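Local structure of elicitor protein Hrip2 (Magnaporthe oryzae, 5FID) at residues A[61-66]-A[91-96]; A[40-43]-A[48-51]; A[67-72]-A[125-130]. The protein acts as a protein elicitor of the rice blast fungus, probably secreted and recognised by the host plant as a trigger of defence responses. The protein carries 1 engineered substitution. All coordinates share one frame; numbering follows the deposited sequence.

Contact 1: A[61-66]-A[91-96]. Engineered in segment 61-66: Met63 (natural residue Leu).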
loop_
_atom_site.group_PDB
_atom_site.type_symbol
_atom_site.label_atom_id
_atom_site.label_comp_id
_atom_site.label_asym_id
_atom_site.label_seq_id
_atom_site.Cartn_x
_atom_site.Cartn_y
_atom_site.Cartn_z
ATOM N N SER A 61 -1.414 24.380 -6.060
ATOM C CA SER A 61 -0.274 23.462 -5.954
ATOM C C SER A 61 -0.198 22.776 -4.596
ATOM O O SER A 61 0.807 22.899 -3.887
ATOM C CB SER A 61 1.032 24.198 -6.251
ATOM O OG SER A 61 1.008 24.707 -7.576
ATOM N N PRO A 62 -1.258 22.033 -4.230
ATOM C CA PRO A 62 -1.309 21.475 -2.880
ATOM C C PRO A 62 -0.603 20.128 -2.765
ATOM O O PRO A 62 -0.451 19.376 -3.736
ATOM C CB PRO A 62 -2.799 21.237 -2.679
ATOM C CG PRO A 62 -3.254 20.804 -4.059
ATOM C CD PRO A 62 -2.412 21.599 -5.040
HETATM N N MSE A 63 -0.208 19.813 -1.543
HETATM C CA MSE A 63 0.161 18.459 -1.207
HETATM C C MSE A 63 -1.170 17.747 -1.038
HETATM O O MSE A 63 -2.194 18.398 -0.911
HETATM C CB MSE A 63 0.934 18.462 0.107
HETATM C CG MSE A 63 1.654 17.175 0.391
HETATM SE SE MSE A 63 2.201 17.183 2.258
HETATM C CE MSE A 63 0.477 17.042 3.157
ATOM N N PHE A 64 -1.185 16.419 -1.099
ATOM C CA PHE A 64 -2.407 15.704 -0.727
ATOM C C PHE A 64 -2.202 14.442 0.089
ATOM O O PHE A 64 -1.142 13.809 0.049
ATOM C CB PHE A 64 -3.396 15.516 -1.909
ATOM C CG PHE A 64 -3.123 14.333 -2.807
ATOM C CD1 PHE A 64 -3.461 13.041 -2.415
ATOM C CD2 PHE A 64 -2.624 14.526 -4.089
ATOM C CE1 PHE A 64 -3.245 11.947 -3.262
ATOM C CE2 PHE A 64 -2.405 13.436 -4.948
ATOM C CZ PHE A 64 -2.716 12.150 -4.534
ATOM N N ILE A 65 -3.231 14.109 0.860
ATOM C CA ILE A 65 -3.262 12.869 1.612
ATOM C C ILE A 65 -4.443 12.100 1.071
ATOM O O ILE A 65 -5.578 12.575 1.126
ATOM C CB ILE A 65 -3.485 13.134 3.111
ATOM C CG1 ILE A 65 -2.296 13.927 3.677
ATOM C CG2 ILE A 65 -3.672 11.814 3.862
ATOM C CD1 ILE A 65 -2.690 14.975 4.666
ATOM N N GLY A 66 -4.190 10.920 0.521
ATOM C CA GLY A 66 -5.280 10.130 -0.016
ATOM C C GLY A 66 -5.539 8.951 0.892
ATOM O O GLY A 66 -4.599 8.355 1.405
ATOM N N LYS A 91 10.368 21.212 4.894
ATOM C CA LYS A 91 10.109 20.820 6.283
ATOM C C LYS A 91 9.843 19.321 6.389
ATOM O O LYS A 91 9.760 18.628 5.377
ATOM C CB LYS A 91 8.905 21.582 6.832
ATOM C CG LYS A 91 9.066 23.083 6.830
ATOM C CD LYS A 91 10.174 23.519 7.794
ATOM C CE LYS A 91 10.294 25.033 7.808
ATOM N NZ LYS A 91 9.730 25.581 6.541
ATOM N N ARG A 92 9.709 18.817 7.612
ATOM C CA ARG A 92 9.401 17.403 7.801
ATOM C C ARG A 92 7.886 17.187 7.760
ATOM O O ARG A 92 7.123 17.951 8.358
ATOM C CB ARG A 92 9.969 16.899 9.134
ATOM C CG ARG A 92 9.687 15.423 9.407
ATOM C CD ARG A 92 10.456 14.917 10.625
ATOM N NE ARG A 92 11.897 15.068 10.450
ATOM C CZ ARG A 92 12.699 14.151 9.915
ATOM N NH1 ARG A 92 12.215 12.989 9.494
ATOM N NH2 ARG A 92 13.993 14.400 9.803
ATOM N N VAL A 93 7.457 16.161 7.035
ATOM C CA VAL A 93 6.050 15.767 6.998
ATOM C C VAL A 93 5.939 14.273 7.271
ATOM O O VAL A 93 6.646 13.460 6.664
ATOM C CB VAL A 93 5.386 16.095 5.640
ATOM C CG1 VAL A 93 3.960 15.575 5.602
ATOM C CG2 VAL A 93 5.392 17.604 5.389
ATOM N N THR A 94 5.055 13.915 8.200
ATOM C CA THR A 94 4.822 12.512 8.531
ATOM C C THR A 94 3.389 12.153 8.190
ATOM O O THR A 94 2.509 13.003 8.233
ATOM C CB THR A 94 5.076 12.239 10.029
ATOM O OG1 THR A 94 4.172 13.026 10.815
ATOM C CG2 THR A 94 6.501 12.607 10.402
ATOM N N LEU A 95 3.153 10.895 7.838
ATOM C CA LEU A 95 1.792 10.395 7.695
ATOM C C LEU A 95 1.808 8.982 8.234
ATOM O O LEU A 95 2.543 8.129 7.733
ATOM C CB LEU A 95 1.345 10.402 6.230
ATOM C CG LEU A 95 -0.066 9.844 5.975
ATOM C CD1 LEU A 95 -1.123 10.806 6.488
ATOM C CD2 LEU A 95 -0.291 9.552 4.488
ATOM N N SER A 96 1.015 8.725 9.265
ATOM C CA SER A 96 1.051 7.423 9.925
ATOM C C SER A 96 -0.356 6.877 10.155
ATOM O O SER A 96 -1.266 7.631 10.486
ATOM C CB SER A 96 1.766 7.571 11.265
ATOM O OG SER A 96 1.629 6.399 12.045
#
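Ile65, whose side chain meets Leu95, also ties its own strand into its sheet through a backbone hydrogen bond between Ile65 O and Val51 N. From there the contact crosses the core of a beta sandwich. Strand 63-66 belongs to the antiparallel sheet and strand 93-96 to the mixed sheet facing it, both running in roughly the same direction. No hydrogen bond joins the two segments, and what meets is purely apolar. Ile65 sends its CG2 branch across, anti to the backbone N, and this methyl sits before the fork of Leu95, 3.8 Å from Leu95 CD1 and 4.1 Å from Leu95 CD2. Ala133 touches both residues from strand 131-135. Two residues earlier on each strand, Met63, an engineered selenomethionine, passes alongside Val93, the two side chains pointing in opposite senses, with Met63 SE 4.1 Å from Val93 CG1. Leu80 of strand 75-81 borders Met63, Val93 and Leu95 together, joining the two pairs into one buried layer. The selenomethionine chain is extended up to its selenium, then bends at chi3 (69°), which turns its last methyl along the strand toward the next inward side chain, with Met63 CE 4.1 Å from Ile65 CD1.

Contact 2: A[40-43]-A[48-51]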
loop_
_atom_site.group_PDB
_atom_site.type_symbol
_atom_site.label_atom_id
_atom_site.label_comp_id
_atom_site.label_asym_id
_atom_site.label_seq_id
_atom_site.Cartn_x
_atom_site.Cartn_y
_atom_site.Cartn_z
ATOM N N PHE A 40 -6.855 19.691 11.618
ATOM C CA PHE A 40 -8.032 19.328 10.845
ATOM C C PHE A 40 -8.371 17.868 11.121
ATOM O O PHE A 40 -7.480 17.032 11.263
ATOM C CB PHE A 40 -7.733 19.502 9.351
ATOM C CG PHE A 40 -8.695 18.771 8.440
ATOM C CD1 PHE A 40 -9.846 19.394 7.983
ATOM C CD2 PHE A 40 -8.434 17.474 8.024
ATOM C CE1 PHE A 40 -10.730 18.725 7.132
ATOM C CE2 PHE A 40 -9.311 16.805 7.181
ATOM C CZ PHE A 40 -10.457 17.437 6.737
ATOM N N SER A 41 -9.654 17.534 11.173
ATOM C CA SER A 41 -10.025 16.124 11.183
ATOM C C SER A 41 -11.376 15.893 10.538
ATOM O O SER A 41 -12.237 16.770 10.558
ATOM C CB SER A 41 -10.011 15.560 12.604
ATOM O OG SER A 41 -10.995 16.187 13.396
ATOM N N GLU A 42 -11.557 14.711 9.960
ATOM C CA GLU A 42 -12.869 14.313 9.456
ATOM C C GLU A 42 -13.057 12.826 9.686
ATOM O O GLU A 42 -12.087 12.078 9.745
ATOM C CB GLU A 42 -13.002 14.625 7.959
ATOM C CG GLU A 42 -12.125 13.762 7.047
ATOM C CD GLU A 42 -12.438 14.005 5.575
ATOM O OE1 GLU A 42 -13.168 14.987 5.283
ATOM O OE2 GLU A 42 -11.977 13.223 4.706
ATOM N N ASP A 43 -14.307 12.395 9.841
ATOM C CA ASP A 43 -14.591 10.971 9.850
ATOM C C ASP A 43 -14.217 10.379 8.508
ATOM O O ASP A 43 -14.394 11.031 7.475
ATOM C CB ASP A 43 -16.078 10.715 10.060
ATOM C CG ASP A 43 -16.556 11.131 11.417
ATOM O OD1 ASP A 43 -15.725 11.550 12.253
ATOM O OD2 ASP A 43 -17.778 11.017 11.656
ATOM N N GLY A 48 -13.687 6.877 0.477
ATOM C CA GLY A 48 -12.320 7.367 0.463
ATOM C C GLY A 48 -12.301 8.822 0.024
ATOM O O GLY A 48 -13.326 9.366 -0.398
ATOM N N SER A 49 -11.140 9.462 0.102
ATOM C CA SER A 49 -11.076 10.882 -0.221
ATOM C C SER A 49 -9.668 11.340 -0.542
ATOM O O SER A 49 -8.690 10.676 -0.195
ATOM C CB SER A 49 -11.618 11.704 0.948
ATOM O OG SER A 49 -12.001 13.002 0.520
ATOM N N THR A 50 -9.589 12.485 -1.212
ATOM C CA THR A 50 -8.345 13.212 -1.382
ATOM C C THR A 50 -8.373 14.455 -0.499
ATOM O O THR A 50 -9.254 15.311 -0.638
ATOM C CB THR A 50 -8.160 13.645 -2.846
ATOM O OG1 THR A 50 -8.016 12.477 -3.662
ATOM C CG2 THR A 50 -6.924 14.518 -2.995
ATOM N N VAL A 51 -7.420 14.559 0.419
ATOM C CA VAL A 51 -7.361 15.733 1.288
ATOM C C VAL A 51 -6.258 16.665 0.794
ATOM O O VAL A 51 -5.073 16.343 0.915
ATOM C CB VAL A 51 -7.096 15.332 2.753
ATOM C CG1 VAL A 51 -7.088 16.557 3.645
ATOM C CG2 VAL A 51 -8.170 14.371 3.240
#
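Strand 40-43, carrying Phe40 and Glu42, runs antiparallel to strand 49-51 with Ser49 and Val51 (174° between their directions), but the axes stay 11.0 Å apart, so the two meet through side chains and not as neighbours in a sheet. The short connection between them takes the chain from one sheet of the sandwich to the other, which makes this a beta arch. The pair farther from the connection is apolar. Phe40 swings its ring inward with CG anti to the backbone N (chi1 162°), and the Phe40 CE2 corner reaches Val51 CG1 at 4.2 Å, the two side chains meeting at a slant. Val18, from strand 16-22, packs on both of them. One residue pair along, Glu42 leads the contact toward polar ground. Its chain is extended beyond CG and carries the carboxylate across the gap, where Glu42 OE2 stands 4.1 Å from Ser49 CB and 4.2 Å from Val51 CG2. These are van der Waals approaches; the bonds that hold the acid come from other residues. Glu42 OE2 is hydrogen-bonded to both Tyr67 OH and Ser20 OG, while OE1 forms a salt bridge with Arg45 in the connection. Ser20 OG in turn bonds Ser49 OG, bridging the two sides of the arch. With OE2 held by two hydroxyls and OE1 by a guanidinium, the carboxylate is probably ionised, and these three polar partners would compensate its charge where it lies beside valine and serine carbons at the border of the core.

Contact 3: A[67-72]-A[125-130]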
loop_
_atom_site.group_PDB
_atom_site.type_symbol
_atom_site.label_atom_id
_atom_site.label_comp_id
_atom_site.label_asym_id
_atom_site.label_seq_id
_atom_site.Cartn_x
_atom_site.Cartn_y
_atom_site.Cartn_z
ATOM N N TYR A 67 -6.804 8.611 1.102
ATOM C CA TYR A 67 -7.118 7.404 1.853
ATOM C C TYR A 67 -8.322 6.688 1.261
ATOM O O TYR A 67 -9.167 7.306 0.628
ATOM C CB TYR A 67 -7.358 7.726 3.331
ATOM C CG TYR A 67 -8.625 8.502 3.614
ATOM C CD1 TYR A 67 -8.608 9.890 3.694
ATOM C CD2 TYR A 67 -9.832 7.851 3.824
ATOM C CE1 TYR A 67 -9.768 10.612 3.973
ATOM C CE2 TYR A 67 -10.989 8.555 4.088
ATOM C CZ TYR A 67 -10.955 9.932 4.168
ATOM O OH TYR A 67 -12.118 10.626 4.439
ATOM N N SER A 68 -8.387 5.379 1.471
ATOM C CA SER A 68 -9.568 4.598 1.113
ATOM C C SER A 68 -9.542 3.321 1.947
ATOM O O SER A 68 -8.562 3.056 2.635
ATOM C CB SER A 68 -9.575 4.284 -0.382
ATOM O OG SER A 68 -8.610 3.293 -0.699
ATOM N N PHE A 69 -10.607 2.531 1.924
ATOM C CA PHE A 69 -10.546 1.268 2.652
ATOM C C PHE A 69 -11.371 0.158 2.015
ATOM O O PHE A 69 -12.325 0.421 1.281
ATOM C CB PHE A 69 -10.831 1.436 4.156
ATOM C CG PHE A 69 -12.201 1.954 4.480
ATOM C CD1 PHE A 69 -12.524 3.294 4.288
ATOM C CD2 PHE A 69 -13.154 1.107 5.032
ATOM C CE1 PHE A 69 -13.795 3.769 4.608
ATOM C CE2 PHE A 69 -14.418 1.572 5.359
ATOM C CZ PHE A 69 -14.743 2.910 5.145
ATOM N N SER A 70 -10.967 -1.081 2.273
ATOM C CA SER A 70 -11.607 -2.229 1.649
ATOM C C SER A 70 -11.984 -3.257 2.708
ATOM O O SER A 70 -11.576 -3.151 3.864
ATOM C CB SER A 70 -10.691 -2.851 0.578
ATOM O OG SER A 70 -9.641 -3.645 1.132
ATOM N N SER A 71 -12.789 -4.235 2.317
ATOM C CA SER A 71 -13.007 -5.402 3.155
ATOM C C SER A 71 -12.524 -6.603 2.355
ATOM O O SER A 71 -12.540 -6.576 1.120
ATOM C CB SER A 71 -14.475 -5.535 3.567
ATOM O OG SER A 71 -15.291 -5.831 2.457
ATOM N N ASN A 72 -12.056 -7.631 3.055
ATOM C CA ASN A 72 -11.511 -8.830 2.415
ATOM C C ASN A 72 -10.493 -8.522 1.313
ATOM O O ASN A 72 -10.765 -8.728 0.128
ATOM C CB ASN A 72 -12.640 -9.697 1.859
ATOM C CG ASN A 72 -13.656 -10.075 2.917
ATOM O OD1 ASN A 72 -13.300 -10.475 4.032
ATOM N ND2 ASN A 72 -14.930 -9.935 2.578
ATOM N N CYS A 125 -2.822 -1.021 5.622
ATOM C CA CYS A 125 -2.706 -1.364 7.029
ATOM C C CYS A 125 -4.045 -1.940 7.492
ATOM O O CYS A 125 -5.096 -1.446 7.086
ATOM C CB CYS A 125 -2.383 -0.089 7.819
ATOM S SG CYS A 125 -2.046 -0.284 9.571
ATOM N N PRO A 126 -4.016 -2.986 8.341
ATOM C CA PRO A 126 -5.247 -3.575 8.883
ATOM C C PRO A 126 -6.139 -2.561 9.589
ATOM O O PRO A 126 -5.654 -1.737 10.373
ATOM C CB PRO A 126 -4.724 -4.565 9.916
ATOM C CG PRO A 126 -3.402 -5.001 9.365
ATOM C CD PRO A 126 -2.821 -3.761 8.717
ATOM N N LEU A 127 -7.439 -2.638 9.325
ATOM C CA LEU A 127 -8.408 -1.737 9.941
ATOM C C LEU A 127 -8.637 -2.143 11.395
ATOM O O LEU A 127 -8.451 -3.316 11.746
ATOM C CB LEU A 127 -9.734 -1.802 9.175
ATOM C CG LEU A 127 -9.700 -1.355 7.715
ATOM C CD1 LEU A 127 -11.046 -1.586 7.046
ATOM C CD2 LEU A 127 -9.308 0.121 7.649
ATOM N N PRO A 128 -9.042 -1.187 12.253
ATOM C CA PRO A 128 -9.228 0.238 11.960
ATOM C C PRO A 128 -7.940 1.038 12.134
ATOM O O PRO A 128 -7.060 0.656 12.915
ATOM C CB PRO A 128 -10.244 0.678 13.015
ATOM C CG PRO A 128 -9.958 -0.196 14.184
ATOM C CD PRO A 128 -9.524 -1.535 13.602
ATOM N N ILE A 129 -7.829 2.129 11.382
ATOM C CA ILE A 129 -6.696 3.032 11.485
ATOM C C ILE A 129 -7.223 4.453 11.509
ATOM O O ILE A 129 -8.341 4.707 11.054
ATOM C CB ILE A 129 -5.748 2.893 10.282
ATOM C CG1 ILE A 129 -6.479 3.216 8.978
ATOM C CG2 ILE A 129 -5.169 1.490 10.214
ATOM C CD1 ILE A 129 -5.567 3.232 7.738
ATOM N N ASN A 130 -6.433 5.366 12.062
ATOM C CA ASN A 130 -6.625 6.792 11.817
ATOM C C ASN A 130 -5.496 7.170 10.879
ATOM O O ASN A 130 -4.365 6.752 11.093
ATOM C CB ASN A 130 -6.509 7.615 13.111
ATOM C CG ASN A 130 -7.742 7.520 13.999
ATOM O OD1 ASN A 130 -8.845 7.222 13.541
ATOM N ND2 ASN A 130 -7.560 7.813 15.282
#
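Leu127 lays its forked end against Phe69 and the neighbouring Ser70, just where strand 63-69 gives way to the turn leading into strand 75-81. Phe69 places its CG between the backbone N and the carbonyl carbon (chi1 62°), which sets the ring so that its CD2 lies within reach of Leu127. The leucine has CG beside the backbone N (chi1 -63°), and its side chain comes up to the phenylalanine at about a right angle. Its two methyls then divide the work. Leu127 CD2 rests on the stem of the aromatic residue, 4.0 Å from Phe69 CB. Leu127 CD1 is turned toward the ring, 4.0 Å from Phe69 CD2, approaching it obliquely. The same Leu127 CD1 lies 3.6 Å from Ser70 O, so one methyl fills the angle between the ring and the following backbone carbonyl. No hydrogen bond crosses between the two segments.

Neighbouring residues help to hold the leucine and the serine in place. Leu127 is bonded through its backbone to Asp74, its side chain also touches Gln4, and the peptide bond to Pro128 that follows it is cis, bending the chain as it leaves the strand. Ser70 turns its OG to Pro73 O, bracing the turn, and it packs on Phe69 of the second subunit. Two residues before Leu127, Cys125 is joined to Cys101 by a disulfide.

Strand 75-81 lies between strands 63-69 and 123-126 in the antiparallel sheet. The arrangement is thus a contact between next-but-one strands of that sheet, made past the start of the strand between them, at one end of a beta sandwich and beside its dimer interface.

How the contacts relate
From the N terminus, contact 2 closes first: the arch from 40-43 to 48-51 spans only four residues and passes from the mixed sheet to the antiparallel one. It is complete before either of the others opens. Contact 1 then opens at 61-66 and contact 3 directly after it at 67-72; contact 1 closes at 91-96 and contact 3 only at 125-130, so these two cross. They share strand 63-69, whose inward-facing side chains serve both. Contacts 1 and 2 bind sheet to sheet, whereas contact 3 finishes one end of the antiparallel sheet. Strand 49-54, next to 63-69, links contact 2 to contact 3 through the Ser49 N to Tyr67 O hydrogen bond.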